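Local coordinates for armadillo repeat protein arm00016 (Synthetic construct, PDB 4D4E), which is a computationally designed armadillo repeat protein intended for modular peptide recognition, probably binding extended peptides along the groove of its superhelix, at residues A139-L147 and A158-A166. Numbering follows the deposited sequence.
Sequences ALSPLVKLL and AVAAIANIA
Leu143 and Ile162 each set their CG or CG1 branch anti to the carbonyl carbon (chi1 -73° and -65°), and these torsions send both side chains into the seam between two helices of an armadillo solenoid. The short helix 140-146 and residues 158-166, the C-terminal part of the long helix 152-166, run at 134° to each other, and the axes of these two segments approach to 9.2 Å. As in other armadillo proteins, the long helix probably faces the peptide-binding groove. No hydrogen bond joins the segments; apolar contacts hold them together. Leu143 is central: its CB receives the Ile162 CD1 methyl at 3.7 Å, while its CD1 methyl lies 4.0 Å from Ala161 CB and also touches the end of Ile165. The small side chain of Ala161 thus meets the branched end of the leucine. At the N-terminal end of the short helix, Leu140 crosses Ile165 at an angle, with 3.8 Å between Leu140 CD1 and Ile165 CD1. At the other end the chains come closest, Leu147 CA and Ala158 CA being 5.9 Å apart, where the Ala158 side chain is a single methyl, its CB 4.0 Å from Leu146 CB. Neighbouring helices continue this core: Leu143 also packs on Ile120 of helix 110-124, and Ile162 on Leu185 of helix 182-187. Asn164, which takes no part in the seam, donates from its ND2 to Ala121 O in a hydrogen bond that ties helix 152-166 to helix 110-124. Leu147 lays one methyl against the backbone of the long helix, its CD2 lying 3.7 Å from Val159 N and also touching Val159 CG2.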
loop_
_atom_site.group_PDB
_atom_site.type_symbol
_atom_site.label_atom_id
_atom_site.label_comp_id
_atom_site.label_asym_id
_atom_site.label_seq_id
_atom_site.Cartn_x
_atom_site.Cartn_y
_atom_site.Cartn_z
ATOM N N ALA A 139 1.162 7.957 -7.293
ATOM C CA ALA A 139 0.391 7.293 -6.199
ATOM C C ALA A 139 -0.030 8.221 -5.076
ATOM O O ALA A 139 -0.993 7.932 -4.437
ATOM C CB ALA A 139 1.150 6.099 -5.601
ATOM N N LEU A 140 0.678 9.340 -4.854
ATOM C CA LEU A 140 0.518 10.092 -3.603
ATOM C C LEU A 140 -0.803 10.795 -3.459
ATOM O O LEU A 140 -1.457 10.651 -2.436
ATOM C CB LEU A 140 1.670 11.121 -3.409
ATOM C CG LEU A 140 2.882 10.703 -2.574
ATOM C CD1 LEU A 140 3.227 9.220 -2.652
ATOM C CD2 LEU A 140 4.071 11.616 -2.792
ATOM N N SER A 141 -1.193 11.575 -4.462
ATOM C CA SER A 141 -2.473 12.257 -4.365
ATOM C C SER A 141 -3.725 11.337 -4.161
ATOM O O SER A 141 -4.596 11.666 -3.338
ATOM C CB SER A 141 -2.702 13.188 -5.564
ATOM O OG SER A 141 -2.089 14.435 -5.258
ATOM N N PRO A 142 -3.840 10.240 -4.947
ATOM C CA PRO A 142 -5.034 9.427 -4.763
ATOM C C PRO A 142 -5.005 8.714 -3.414
ATOM O O PRO A 142 -6.078 8.507 -2.814
ATOM C CB PRO A 142 -4.961 8.401 -5.913
ATOM C CG PRO A 142 -3.586 8.448 -6.420
ATOM C CD PRO A 142 -3.154 9.891 -6.201
ATOM N N LEU A 143 -3.799 8.340 -2.954
ATOM C CA LEU A 143 -3.649 7.713 -1.630
ATOM C C LEU A 143 -4.101 8.675 -0.550
ATOM O O LEU A 143 -4.831 8.269 0.367
ATOM C CB LEU A 143 -2.212 7.230 -1.366
ATOM C CG LEU A 143 -1.691 5.992 -2.098
ATOM C CD1 LEU A 143 -0.224 5.691 -1.740
ATOM C CD2 LEU A 143 -2.540 4.773 -1.703
ATOM N N VAL A 144 -3.702 9.948 -0.663
ATOM C CA VAL A 144 -4.085 10.931 0.343
ATOM C C VAL A 144 -5.628 11.042 0.406
ATOM O O VAL A 144 -6.225 11.148 1.509
ATOM C CB VAL A 144 -3.367 12.275 0.083
ATOM C CG1 VAL A 144 -4.174 13.516 0.554
ATOM C CG2 VAL A 144 -1.925 12.211 0.616
ATOM N N LYS A 145 -6.241 11.021 -0.779
ATOM C CA LYS A 145 -7.685 11.009 -0.928
ATOM C C LYS A 145 -8.339 9.802 -0.285
ATOM O O LYS A 145 -9.380 9.948 0.309
ATOM C CB LYS A 145 -8.084 11.089 -2.386
ATOM C CG LYS A 145 -8.720 12.412 -2.747
ATOM C CD LYS A 145 -10.144 12.194 -3.275
ATOM C CE LYS A 145 -10.136 12.048 -4.785
ATOM N NZ LYS A 145 -8.875 11.352 -5.171
ATOM N N LEU A 146 -7.719 8.620 -0.366
ATOM C CA LEU A 146 -8.309 7.456 0.215
ATOM C C LEU A 146 -8.207 7.455 1.734
ATOM O O LEU A 146 -8.940 6.706 2.381
ATOM C CB LEU A 146 -7.760 6.182 -0.393
ATOM C CG LEU A 146 -7.950 6.069 -1.908
ATOM C CD1 LEU A 146 -7.072 4.945 -2.382
ATOM C CD2 LEU A 146 -9.419 5.776 -2.201
ATOM N N LEU A 147 -7.325 8.295 2.299
ATOM C CA LEU A 147 -7.260 8.488 3.761
ATOM C C LEU A 147 -8.556 8.998 4.356
ATOM O O LEU A 147 -8.786 8.881 5.569
ATOM C CB LEU A 147 -6.180 9.493 4.167
ATOM C CG LEU A 147 -4.750 9.021 3.962
ATOM C CD1 LEU A 147 -3.824 10.083 4.474
ATOM C CD2 LEU A 147 -4.547 7.680 4.672
ATOM N N ALA A 158 -4.683 2.292 3.108
ATOM C CA ALA A 158 -4.179 3.576 2.642
ATOM C C ALA A 158 -3.218 4.183 3.609
ATOM O O ALA A 158 -2.234 4.782 3.149
ATOM C CB ALA A 158 -5.284 4.593 2.354
ATOM N N VAL A 159 -3.502 4.112 4.950
ATOM C CA VAL A 159 -2.550 4.667 5.903
ATOM C C VAL A 159 -1.322 3.820 5.963
ATOM O O VAL A 159 -0.234 4.336 6.191
ATOM C CB VAL A 159 -3.050 4.782 7.366
ATOM C CG1 VAL A 159 -2.348 5.961 8.050
ATOM C CG2 VAL A 159 -4.546 4.933 7.418
ATOM N N ALA A 160 -1.494 2.514 5.805
ATOM C CA ALA A 160 -0.331 1.590 5.804
ATOM C C ALA A 160 0.608 1.945 4.616
ATOM O O ALA A 160 1.876 1.934 4.748
ATOM C CB ALA A 160 -0.808 0.112 5.724
ATOM N N ALA A 161 0.008 2.326 3.486
ATOM C CA ALA A 161 0.825 2.751 2.319
ATOM C C ALA A 161 1.524 4.076 2.620
ATOM O O ALA A 161 2.678 4.246 2.295
ATOM C CB ALA A 161 -0.055 2.860 1.048
ATOM N N ILE A 162 0.801 5.033 3.203
ATOM C CA ILE A 162 1.370 6.331 3.504
ATOM C C ILE A 162 2.486 6.198 4.565
ATOM O O ILE A 162 3.551 6.784 4.412
ATOM C CB ILE A 162 0.319 7.326 4.016
ATOM C CG1 ILE A 162 -0.737 7.661 2.935
ATOM C CG2 ILE A 162 1.007 8.569 4.677
ATOM C CD1 ILE A 162 -0.230 8.251 1.629
ATOM N N ALA A 163 2.237 5.424 5.618
ATOM C CA ALA A 163 3.274 5.088 6.615
ATOM C C ALA A 163 4.549 4.530 5.918
ATOM O O ALA A 163 5.687 4.985 6.216
ATOM C CB ALA A 163 2.740 4.094 7.676
ATOM N N ASN A 164 4.363 3.539 5.038
ATOM C CA ASN A 164 5.493 2.920 4.316
ATOM C C ASN A 164 6.269 3.941 3.463
ATOM O O ASN A 164 7.486 3.943 3.448
ATOM C CB ASN A 164 5.055 1.754 3.443
ATOM C CG ASN A 164 4.550 0.593 4.243
ATOM O OD1 ASN A 164 4.664 0.617 5.433
ATOM N ND2 ASN A 164 3.969 -0.418 3.594
ATOM N N ILE A 165 5.553 4.808 2.772
ATOM C CA ILE A 165 6.206 5.887 2.058
ATOM C C ILE A 165 6.987 6.854 3.004
ATOM O O ILE A 165 8.163 7.232 2.718
ATOM C CB ILE A 165 5.191 6.618 1.128
ATOM C CG1 ILE A 165 4.734 5.721 -0.048
ATOM C CG2 ILE A 165 5.830 7.826 0.478
ATOM C CD1 ILE A 165 3.340 6.104 -0.539
ATOM N N ALA A 166 6.358 7.212 4.141
ATOM C CA ALA A 166 6.966 8.079 5.144
ATOM C C ALA A 166 8.314 7.536 5.693
ATOM O O ALA A 166 9.123 8.321 6.231
ATOM C CB ALA A 166 5.975 8.309 6.300
#